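Local atomic coordinates of hemolysin-related protein (Vibrio cholerae serotype O1, PDB entry 5V6F), a protein that binds mannose-containing glycans through its second beta-prism lectin domain, the part present here, and is a biofilm protein probably serving in attachment to mammalian glycans. Residues S72-W77 against A103-V108; G79-A84 against G127-E132; Q121-T126 against G133-Y138. All coordinates share one frame; numbering follows the deposited sequence.

Interaction 1: residues S72-W77 against A103-V108. With BMA (beta-D-mannopyranose), chain B; MAN (alpha-D-mannopyranose), chain C; MAN (alpha-D-mannopyranose), chain D; SO4 (sulfate ion), chain E.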
loop_
_atom_site.group_PDB
_atom_site.type_symbol
_atom_site.label_atom_id
_atom_site.label_comp_id
_atom_site.label_asym_id
_atom_site.label_seq_id
_atom_site.Cartn_x
_atom_site.Cartn_y
_atom_site.Cartn_z
ATOM N N SER A 72 3.207 0.761 9.820
ATOM C CA SER A 72 2.184 1.766 10.062
ATOM C C SER A 72 2.491 2.450 11.383
ATOM O O SER A 72 3.193 1.899 12.233
ATOM C CB SER A 72 0.781 1.144 10.109
ATOM O OG SER A 72 0.524 0.342 8.971
ATOM N N GLY A 73 1.967 3.656 11.561
ATOM C CA GLY A 73 2.159 4.328 12.833
ATOM C C GLY A 73 1.570 5.719 12.841
ATOM O O GLY A 73 0.831 6.117 11.938
ATOM N N LEU A 74 1.916 6.449 13.898
ATOM C CA LEU A 74 1.473 7.823 14.101
ATOM C C LEU A 74 2.404 8.743 13.326
ATOM O O LEU A 74 3.491 9.093 13.792
ATOM C CB LEU A 74 1.459 8.170 15.586
ATOM C CG LEU A 74 1.024 9.592 15.941
ATOM C CD1 LEU A 74 -0.378 9.887 15.435
ATOM C CD2 LEU A 74 1.091 9.799 17.444
ATOM N N TYR A 75 1.970 9.120 12.127
ATOM C CA TYR A 75 2.745 9.988 11.255
ATOM C C TYR A 75 3.018 11.326 11.932
ATOM O O TYR A 75 2.151 11.890 12.604
ATOM C CB TYR A 75 1.975 10.184 9.950
ATOM C CG TYR A 75 2.713 10.885 8.839
ATOM C CD1 TYR A 75 3.960 10.445 8.408
ATOM C CD2 TYR A 75 2.143 11.972 8.191
ATOM C CE1 TYR A 75 4.626 11.084 7.376
ATOM C CE2 TYR A 75 2.801 12.613 7.156
ATOM C CZ TYR A 75 4.040 12.164 6.751
ATOM O OH TYR A 75 4.710 12.791 5.724
ATOM N N ASN A 76 4.233 11.845 11.734
ATOM C CA ASN A 76 4.665 13.034 12.462
ATOM C C ASN A 76 3.857 14.276 12.116
ATOM O O ASN A 76 3.826 15.218 12.916
ATOM C CB ASN A 76 6.140 13.317 12.194
ATOM C CG ASN A 76 7.060 12.389 12.950
ATOM O OD1 ASN A 76 6.657 11.690 13.884
ATOM N ND2 ASN A 76 8.309 12.379 12.550
ATOM N N TRP A 77 3.228 14.324 10.946
ATOM C CA TRP A 77 2.379 15.451 10.587
ATOM C C TRP A 77 0.906 15.151 10.831
ATOM O O TRP A 77 0.042 15.942 10.434
ATOM C CB TRP A 77 2.643 15.862 9.135
ATOM C CG TRP A 77 3.965 16.558 9.023
ATOM C CD1 TRP A 77 4.200 17.897 9.151
ATOM C CD2 TRP A 77 5.243 15.948 8.806
ATOM N NE1 TRP A 77 5.539 18.159 9.015
ATOM C CE2 TRP A 77 6.204 16.979 8.806
ATOM C CE3 TRP A 77 5.669 14.630 8.605
ATOM C CZ2 TRP A 77 7.563 16.734 8.612
ATOM C CZ3 TRP A 77 7.017 14.392 8.411
ATOM C CH2 TRP A 77 7.946 15.439 8.411
ATOM N N ALA A 103 7.396 8.490 11.804
ATOM C CA ALA A 103 6.232 8.075 12.564
ATOM C C ALA A 103 6.679 7.477 13.886
ATOM O O ALA A 103 7.741 6.851 13.981
ATOM C CB ALA A 103 5.385 7.057 11.795
ATOM N N SER A 104 5.852 7.678 14.901
ATOM C CA SER A 104 5.991 7.037 16.196
ATOM C C SER A 104 4.915 5.966 16.341
ATOM O O SER A 104 4.082 5.765 15.452
ATOM C CB SER A 104 5.886 8.071 17.318
ATOM O OG SER A 104 4.576 8.612 17.379
ATOM N N ASN A 105 4.939 5.276 17.481
ATOM C CA ASN A 105 3.936 4.267 17.812
ATOM C C ASN A 105 3.706 3.317 16.640
ATOM O O ASN A 105 2.574 3.050 16.230
ATOM C CB ASN A 105 2.631 4.930 18.242
ATOM C CG ASN A 105 2.824 5.881 19.401
ATOM O OD1 ASN A 105 3.527 5.567 20.360
ATOM N ND2 ASN A 105 2.222 7.058 19.311
ATOM N N LYS A 106 4.799 2.789 16.112
ATOM C CA LYS A 106 4.747 2.018 14.884
ATOM C C LYS A 106 4.407 0.558 15.156
ATOM O O LYS A 106 4.589 0.033 16.257
ATOM C CB LYS A 106 6.076 2.114 14.133
ATOM C CG LYS A 106 6.363 3.509 13.574
ATOM C CD LYS A 106 7.645 3.570 12.747
ATOM C CE LYS A 106 8.891 3.289 13.577
ATOM N NZ LYS A 106 9.024 4.215 14.732
ATOM N N LYS A 107 3.875 -0.083 14.125
ATOM C CA LYS A 107 3.706 -1.525 14.079
ATOM C C LYS A 107 4.192 -2.009 12.723
ATOM O O LYS A 107 4.203 -1.253 11.748
ATOM C CB LYS A 107 2.247 -1.942 14.290
ATOM C CG LYS A 107 1.293 -1.416 13.232
ATOM C CD LYS A 107 -0.099 -1.995 13.414
ATOM C CE LYS A 107 -1.057 -1.493 12.338
ATOM N NZ LYS A 107 -2.368 -2.205 12.372
ATOM N N VAL A 108 4.605 -3.272 12.671
ATOM C CA VAL A 108 5.040 -3.904 11.433
ATOM C C VAL A 108 4.239 -5.183 11.252
ATOM O O VAL A 108 4.196 -6.027 12.153
ATOM C CB VAL A 108 6.551 -4.202 11.440
ATOM C CG1 VAL A 108 6.992 -4.785 10.095
ATOM C CG2 VAL A 108 7.335 -2.945 11.759
HETATM C C1 BMA B . 6.761 18.178 5.484
HETATM C C2 BMA B . 5.369 18.743 5.229
HETATM C C3 BMA B . 4.329 17.600 5.317
HETATM C C4 BMA B . 4.750 16.354 4.527
HETATM C C5 BMA B . 6.213 15.980 4.826
HETATM C C6 BMA B . 6.735 14.887 3.935
HETATM O O1 BMA B . 7.704 19.201 5.270
HETATM O O2 BMA B . 5.284 19.310 3.927
HETATM O O3 BMA B . 3.061 17.997 4.839
HETATM O O4 BMA B . 3.870 15.265 4.861
HETATM O O5 BMA B . 7.045 17.137 4.604
HETATM O O6 BMA B . 6.286 15.147 2.613
HETATM C C1 MAN C . 6.630 14.041 1.771
HETATM C C2 MAN C . 6.342 14.451 0.336
HETATM C C3 MAN C . 4.841 14.609 0.157
HETATM C C4 MAN C . 4.081 13.352 0.658
HETATM C C5 MAN C . 4.527 12.972 2.095
HETATM C C6 MAN C . 3.945 11.644 2.595
HETATM O O2 MAN C . 6.745 13.440 -0.581
HETATM O O3 MAN C . 4.510 14.888 -1.201
HETATM O O4 MAN C . 2.690 13.613 0.673
HETATM O O5 MAN C . 5.960 12.867 2.134
HETATM O O6 MAN C . 4.304 10.614 1.674
HETATM C C1 MAN D . 2.104 18.227 5.880
HETATM C C2 MAN D . 0.752 18.396 5.194
HETATM C C3 MAN D . 0.732 19.737 4.455
HETATM C C4 MAN D . 1.137 20.880 5.400
HETATM C C5 MAN D . 2.513 20.576 6.002
HETATM C C6 MAN D . 2.962 21.612 7.009
HETATM O O2 MAN D . -0.319 18.433 6.143
HETATM O O3 MAN D . -0.532 19.998 3.853
HETATM O O4 MAN D . 1.205 22.103 4.691
HETATM O O5 MAN D . 2.446 19.313 6.686
HETATM O O6 MAN D . 1.919 21.786 7.955
HETATM S S SO4 E . 7.883 3.510 18.406
HETATM O O1 SO4 E . 6.844 3.032 19.318
HETATM O O2 SO4 E . 8.015 4.961 18.533
HETATM O O3 SO4 E . 7.515 3.165 17.039
HETATM O O4 SO4 E . 9.151 2.869 18.746
HETATM O O HOH W 1 4.391 11.254 15.514
#

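Interaction 2: residues G79-A84 against G127-E132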
loop_
_atom_site.group_PDB
_atom_site.type_symbol
_atom_site.label_atom_id
_atom_site.label_comp_id
_atom_site.label_asym_id
_atom_site.label_seq_id
_atom_site.Cartn_x
_atom_site.Cartn_y
_atom_site.Cartn_z
ATOM N N GLY A 79 -1.956 11.747 12.478
ATOM C CA GLY A 79 -2.796 10.618 12.148
ATOM C C GLY A 79 -2.037 9.307 12.048
ATOM O O GLY A 79 -0.825 9.261 11.838
ATOM N N TYR A 80 -2.793 8.220 12.197
ATOM C CA TYR A 80 -2.287 6.868 12.012
ATOM C C TYR A 80 -2.495 6.448 10.561
ATOM O O TYR A 80 -3.630 6.432 10.070
ATOM C CB TYR A 80 -2.989 5.896 12.962
ATOM C CG TYR A 80 -2.443 5.939 14.371
ATOM C CD1 TYR A 80 -1.367 5.146 14.744
ATOM C CD2 TYR A 80 -2.993 6.788 15.322
ATOM C CE1 TYR A 80 -0.860 5.187 16.030
ATOM C CE2 TYR A 80 -2.494 6.835 16.611
ATOM C CZ TYR A 80 -1.427 6.034 16.957
ATOM O OH TYR A 80 -0.918 6.076 18.235
ATOM N N HIS A 81 -1.405 6.101 9.880
ATOM C CA HIS A 81 -1.472 5.687 8.485
ATOM C C HIS A 81 -0.409 4.632 8.223
ATOM O O HIS A 81 0.436 4.344 9.072
ATOM C CB HIS A 81 -1.246 6.855 7.515
ATOM C CG HIS A 81 -1.809 8.162 7.975
ATOM N ND1 HIS A 81 -3.080 8.583 7.647
ATOM C CD2 HIS A 81 -1.262 9.157 8.710
ATOM C CE1 HIS A 81 -3.296 9.773 8.175
ATOM N NE2 HIS A 81 -2.208 10.146 8.823
ATOM N N ILE A 82 -0.456 4.066 7.021
ATOM C CA ILE A 82 0.649 3.263 6.515
ATOM C C ILE A 82 1.740 4.213 6.050
ATOM O O ILE A 82 1.488 5.125 5.252
ATOM C CB ILE A 82 0.179 2.342 5.377
ATOM C CG1 ILE A 82 -0.788 1.285 5.928
ATOM C CG2 ILE A 82 1.385 1.696 4.672
ATOM C CD1 ILE A 82 -1.336 0.309 4.887
ATOM N N VAL A 83 2.954 4.016 6.556
ATOM C CA VAL A 83 4.068 4.884 6.206
ATOM C C VAL A 83 5.097 4.196 5.316
ATOM O O VAL A 83 5.813 4.893 4.583
ATOM C CB VAL A 83 4.749 5.473 7.462
ATOM C CG1 VAL A 83 3.774 6.391 8.197
ATOM C CG2 VAL A 83 5.270 4.378 8.390
ATOM N N ALA A 84 5.175 2.865 5.324
ATOM C CA ALA A 84 6.129 2.177 4.471
ATOM C C ALA A 84 5.616 0.785 4.137
ATOM O O ALA A 84 4.948 0.139 4.950
ATOM C CB ALA A 84 7.506 2.080 5.135
ATOM N N GLY A 127 -8.808 8.516 4.086
ATOM C CA GLY A 127 -9.618 9.664 4.431
ATOM C C GLY A 127 -9.349 10.897 3.591
ATOM O O GLY A 127 -9.818 11.984 3.947
ATOM N N GLY A 128 -8.592 10.775 2.501
ATOM C CA GLY A 128 -8.373 11.880 1.588
ATOM C C GLY A 128 -6.997 12.504 1.647
ATOM O O GLY A 128 -6.743 13.460 0.905
ATOM N N TRP A 129 -6.104 12.011 2.506
ATOM C CA TRP A 129 -4.738 12.519 2.587
ATOM C C TRP A 129 -3.715 11.419 2.341
ATOM O O TRP A 129 -2.894 11.542 1.425
ATOM C CB TRP A 129 -4.505 13.177 3.955
ATOM C CG TRP A 129 -3.106 13.699 4.161
ATOM C CD1 TRP A 129 -2.233 14.131 3.201
ATOM C CD2 TRP A 129 -2.427 13.843 5.413
ATOM N NE1 TRP A 129 -1.053 14.533 3.780
ATOM C CE2 TRP A 129 -1.147 14.368 5.138
ATOM C CE3 TRP A 129 -2.775 13.579 6.740
ATOM C CZ2 TRP A 129 -0.217 14.629 6.141
ATOM C CZ3 TRP A 129 -1.852 13.839 7.733
ATOM C CH2 TRP A 129 -0.588 14.358 7.429
ATOM N N LEU A 130 -3.731 10.352 3.136
ATOM C CA LEU A 130 -2.803 9.242 3.001
ATOM C C LEU A 130 -3.592 7.940 3.003
ATOM O O LEU A 130 -4.819 7.928 3.146
ATOM C CB LEU A 130 -1.765 9.256 4.129
ATOM C CG LEU A 130 -0.935 10.536 4.228
ATOM C CD1 LEU A 130 -0.174 10.574 5.532
ATOM C CD2 LEU A 130 0.018 10.650 3.049
ATOM N N VAL A 131 -2.877 6.835 2.836
ATOM C CA VAL A 131 -3.473 5.510 2.913
ATOM C C VAL A 131 -3.418 5.049 4.361
ATOM O O VAL A 131 -2.335 4.931 4.944
ATOM C CB VAL A 131 -2.749 4.521 1.991
ATOM C CG1 VAL A 131 -3.253 3.097 2.220
ATOM C CG2 VAL A 131 -2.939 4.928 0.538
ATOM N N GLU A 132 -4.585 4.790 4.946
ATOM C CA GLU A 132 -4.625 4.229 6.286
ATOM C C GLU A 132 -4.490 2.714 6.294
ATOM O O GLU A 132 -3.924 2.159 7.239
ATOM C CB GLU A 132 -5.919 4.635 6.991
ATOM C CG GLU A 132 -5.889 6.062 7.523
ATOM C CD GLU A 132 -6.043 7.102 6.431
ATOM O OE1 GLU A 132 -7.056 7.050 5.700
ATOM O OE2 GLU A 132 -5.159 7.975 6.302
#

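Interaction 3: residues Q121-T126 against G133-Y138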
loop_
_atom_site.group_PDB
_atom_site.type_symbol
_atom_site.label_atom_id
_atom_site.label_comp_id
_atom_site.label_asym_id
_atom_site.label_seq_id
_atom_site.Cartn_x
_atom_site.Cartn_y
_atom_site.Cartn_z
ATOM N N GLN A 121 -8.033 -8.256 -6.176
ATOM C CA GLN A 121 -8.556 -6.960 -5.779
ATOM C C GLN A 121 -7.736 -6.455 -4.603
ATOM O O GLN A 121 -7.249 -7.241 -3.786
ATOM C CB GLN A 121 -10.046 -7.067 -5.424
ATOM C CG GLN A 121 -10.704 -5.792 -4.921
ATOM C CD GLN A 121 -12.198 -5.963 -4.721
ATOM O OE1 GLN A 121 -12.943 -6.191 -5.676
ATOM N NE2 GLN A 121 -12.645 -5.863 -3.475
ATOM N N ILE A 122 -7.563 -5.139 -4.549
ATOM C CA ILE A 122 -6.949 -4.466 -3.414
ATOM C C ILE A 122 -8.007 -3.556 -2.815
ATOM O O ILE A 122 -8.558 -2.692 -3.512
ATOM C CB ILE A 122 -5.703 -3.659 -3.808
ATOM C CG1 ILE A 122 -4.727 -4.519 -4.621
ATOM C CG2 ILE A 122 -5.018 -3.107 -2.551
ATOM C CD1 ILE A 122 -3.519 -3.751 -5.150
ATOM N N ASN A 123 -8.311 -3.763 -1.541
ATOM C CA ASN A 123 -9.122 -2.818 -0.798
ATOM C C ASN A 123 -8.189 -1.790 -0.179
ATOM O O ASN A 123 -7.119 -2.139 0.322
ATOM C CB ASN A 123 -9.944 -3.526 0.280
ATOM C CG ASN A 123 -10.909 -4.544 -0.300
ATOM O OD1 ASN A 123 -11.466 -4.341 -1.378
ATOM N ND2 ASN A 123 -11.108 -5.644 0.411
ATOM N N VAL A 124 -8.578 -0.519 -0.258
ATOM C CA VAL A 124 -7.755 0.588 0.212
ATOM C C VAL A 124 -8.619 1.504 1.062
ATOM O O VAL A 124 -9.714 1.893 0.644
ATOM C CB VAL A 124 -7.136 1.384 -0.954
ATOM C CG1 VAL A 124 -6.187 2.450 -0.422
ATOM C CG2 VAL A 124 -6.421 0.449 -1.927
ATOM N N TRP A 125 -8.121 1.857 2.243
ATOM C CA TRP A 125 -8.805 2.773 3.146
ATOM C C TRP A 125 -8.057 4.099 3.154
ATOM O O TRP A 125 -6.848 4.132 3.411
ATOM C CB TRP A 125 -8.889 2.188 4.557
ATOM C CG TRP A 125 -9.871 1.064 4.686
ATOM C CD1 TRP A 125 -11.144 1.142 5.175
ATOM C CD2 TRP A 125 -9.667 -0.309 4.317
ATOM N NE1 TRP A 125 -11.741 -0.094 5.139
ATOM C CE2 TRP A 125 -10.857 -1.002 4.616
ATOM C CE3 TRP A 125 -8.595 -1.017 3.764
ATOM C CZ2 TRP A 125 -11.006 -2.369 4.378
ATOM C CZ3 TRP A 125 -8.743 -2.375 3.533
ATOM C CH2 TRP A 125 -9.941 -3.036 3.839
ATOM N N THR A 126 -8.771 5.183 2.856
ATOM C CA THR A 126 -8.196 6.519 2.882
ATOM C C THR A 126 -9.252 7.507 3.346
ATOM O O THR A 126 -10.440 7.348 3.044
ATOM C CB THR A 126 -7.654 6.954 1.513
ATOM O OG1 THR A 126 -7.044 8.248 1.630
ATOM C CG2 THR A 126 -8.764 7.018 0.462
ATOM N N GLY A 133 -4.982 2.028 5.262
ATOM C CA GLY A 133 -4.886 0.580 5.235
ATOM C C GLY A 133 -5.085 0.032 3.839
ATOM O O GLY A 133 -5.549 0.728 2.933
ATOM N N PHE A 134 -4.717 -1.239 3.672
ATOM C CA PHE A 134 -5.027 -1.956 2.441
ATOM C C PHE A 134 -5.082 -3.450 2.721
ATOM O O PHE A 134 -4.609 -3.936 3.751
ATOM C CB PHE A 134 -4.030 -1.641 1.310
ATOM C CG PHE A 134 -2.704 -2.358 1.417
ATOM C CD1 PHE A 134 -1.664 -1.816 2.155
ATOM C CD2 PHE A 134 -2.490 -3.555 0.750
ATOM C CE1 PHE A 134 -0.444 -2.461 2.244
ATOM C CE2 PHE A 134 -1.268 -4.205 0.833
ATOM C CZ PHE A 134 -0.247 -3.659 1.581
ATOM N N GLN A 135 -5.687 -4.172 1.782
ATOM C CA GLN A 135 -5.938 -5.595 1.933
ATOM C C GLN A 135 -5.960 -6.248 0.562
ATOM O O GLN A 135 -6.495 -5.680 -0.394
ATOM C CB GLN A 135 -7.268 -5.831 2.654
ATOM C CG GLN A 135 -7.700 -7.275 2.730
ATOM C CD GLN A 135 -9.076 -7.423 3.334
ATOM O OE1 GLN A 135 -10.007 -6.693 2.981
ATOM N NE2 GLN A 135 -9.214 -8.362 4.261
ATOM N N PHE A 136 -5.382 -7.442 0.478
ATOM C CA PHE A 136 -5.447 -8.264 -0.723
ATOM C C PHE A 136 -6.619 -9.236 -0.629
ATOM O O PHE A 136 -6.868 -9.823 0.427
ATOM C CB PHE A 136 -4.154 -9.062 -0.911
ATOM C CG PHE A 136 -2.930 -8.225 -1.186
ATOM C CD1 PHE A 136 -2.979 -7.131 -2.032
ATOM C CD2 PHE A 136 -1.718 -8.557 -0.602
ATOM C CE1 PHE A 136 -1.847 -6.380 -2.286
ATOM C CE2 PHE A 136 -0.582 -7.811 -0.855
ATOM C CZ PHE A 136 -0.648 -6.722 -1.695
ATOM N N VAL A 137 -7.314 -9.427 -1.747
ATOM C CA VAL A 137 -8.452 -10.335 -1.842
ATOM C C VAL A 137 -8.166 -11.361 -2.930
ATOM O O VAL A 137 -7.624 -11.019 -3.986
ATOM C CB VAL A 137 -9.761 -9.576 -2.151
ATOM C CG1 VAL A 137 -10.954 -10.509 -2.059
ATOM C CG2 VAL A 137 -9.934 -8.375 -1.223
ATOM N N TYR A 138 -8.544 -12.614 -2.677
ATOM C CA TYR A 138 -8.349 -13.704 -3.632
ATOM C C TYR A 138 -9.669 -14.221 -4.200
ATOM O O TYR A 138 -10.751 -13.929 -3.687
ATOM C CB TYR A 138 -7.603 -14.866 -2.977
ATOM C CG TYR A 138 -6.346 -14.460 -2.249
ATOM C CD1 TYR A 138 -5.326 -13.796 -2.909
ATOM C CD2 TYR A 138 -6.173 -14.754 -0.904
ATOM C CE1 TYR A 138 -4.170 -13.426 -2.252
ATOM C CE2 TYR A 138 -5.019 -14.387 -0.235
ATOM C CZ TYR A 138 -4.021 -13.722 -0.916
ATOM O OH TYR A 138 -2.867 -13.351 -0.262
ATOM O OXT TYR A 138 -9.672 -14.966 -5.185
#

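Interaction 1: residues S72-W77 against A103-V108
Leu-74 and Ser-104 form an antiparallel hydrogen-bonded pair at the edge of one sheet of the beta-prism lectin domain, at the end that carries the glycan pocket. Leu-74 N donates to Ser-104 O at 2.8 Å, and Ser-104 N returns a bond to Leu-74 O. Along the Leu-74 side chain, CB touches Ser-104 OG, CG stays near the same hydroxyl, and CD2 ends 3.5 Å from Asn-105 ND2. With CG anti to the backbone N (chi1 179°), the leucine and Asn-105 run next to each other. A second hydrogen-bonded pair, Ser-72 with Lys-107, follows after a one-residue shift of register, a beta bulge near Gly-73, whose CA lies 4.0 Å from Lys-106 CA. At the bulge the backbone N and NZ of Lys-106 both bind O3 of a sulfate ion, probably from the crystallisation liquor, and NZ also reaches Ala-103 O. Beyond this pairing, Trp-77 lays one ring face against the central mannose, with CZ2 3.5 Å from C1 of BMA; Asn-76 CB lies over the opposite face. The edge of the Tyr-75 ring faces the same sugar, and Tyr-75 OH shares a 2.8 Å hydrogen bond with BMA O4.

Interaction 2: residues G79-A84 against G127-E132
The His-81 and Glu-132 side chains extend together, with imidazole and carboxylate planes 63° apart. His-81 ND1 donates to Glu-132 OE2 over a short 2.5 Å; the oxygen sits almost in the ring plane and uses its anti lone pair, turned from OE1. The bend of the glutamate at chi2 (75°) folds its carboxylate back to the histidine; Glu-132 CG itself lies 3.4 Å from Tyr-80 O. Leu-130 comes in perpendicular to the histidine side chain and lays CD1 over one face of the imidazole, a CH-pi contact 3.8 Å from the ring centroid. The same methyl lies over the centre of the Trp-129 indole, so one leucine branch touches both rings. Here strand 80-89 of one beta-prism sheet meets the loop leading into strand 131-137 of another, residues 80-82 and 129-132 running 81° apart, and the loop brings Trp-129 to the glycan pocket. Trp-129 CZ3 approaches His-81 NE2 to 3.9 Å with the ring planes steeply inclined, while that nitrogen is hydrogen-bonded to Gly-78 O. Glu-132 OE1 is held by Thr-12 OG1 and, weakly, by Gly-127 N. Between the two segments one backbone bond forms, Ile-82 N to Val-131 O at 2.9 Å.

Interaction 3: residues Q121-T126 against G133-Y138
The Trp-125 indole meets the neighbouring strand with its edge: Gly-133 O, Phe-134 CA and Gln-135 N all lie near its plane. Trp-125 CE3 is 3.6 Å from Gly-133 O, and CZ3 and CH2 rest against CB of Gln-135, whose amide is turned well out of the ring plane. CH2 also nears Gln-135 OE1. Gln-135 OE1 accepts from Asn-123 ND2 at 3.0 Å and lies in the plane of the asparagine amide, although the two neighbouring amides are turned 63° against each other. The other amide atom, Asn-123 OD1, is held as well, since it takes a 2.8 Å bond from Gln-121 NE2; both bonds together fix the rotation of the asparagine amide. Gln-135 NE2 in turn donates to Ser-4 O. Val-137 CG2 packs 3.4 Å from Asn-123 ND2. These strands form a beta hairpin at the centre of one antiparallel beta-prism sheet, flanked by strands 7-8 and 13-18. Asn-123 with Gln-135 is a hydrogen-bonded pair, its backbone N and O both bonded to the partner. Trp-125 N approaches Gly-133 O along a nearly straight N-H line (176°) but from above the carbonyl plane. The face bearing Ile-122, Val-124, Phe-134 and Phe-136 is apolar. Ile-122 serves both aromatic rings. Ile-122 CG1 lies 4.1 Å from CD1 at the edge of the Phe-136 ring, and CG2 approaches CD2 of Phe-134 obliquely. The chi1 of Phe-134 (78°) swings its ring away from strand 121-126, toward Ile-82 and Ile-85 of strand 80-89.

How the interactions relate
Interactions 1 and 3 lie about 20 Å apart, centre to centre, in two different sheets of the beta-prism, and interaction 2 stands between them, about 10 Å from the first and 13 Å from the third. Interactions 1 and 2 share a sheet through neighbouring strands 65-75 and 80-89, where Gly-73 N lies 3.0 Å from His-81 O. Interactions 2 and 3 share strand 131-137, and Ile-82 CD1 packs 3.5 Å from Phe-134 CD1. Along the chain the segments of interaction 2 alternate with those of each neighbour, whereas interaction 1 closes before interaction 3 opens. Interactions 1 and 2 together bring Tyr-75, Trp-77 and Trp-129 to one glycan pocket.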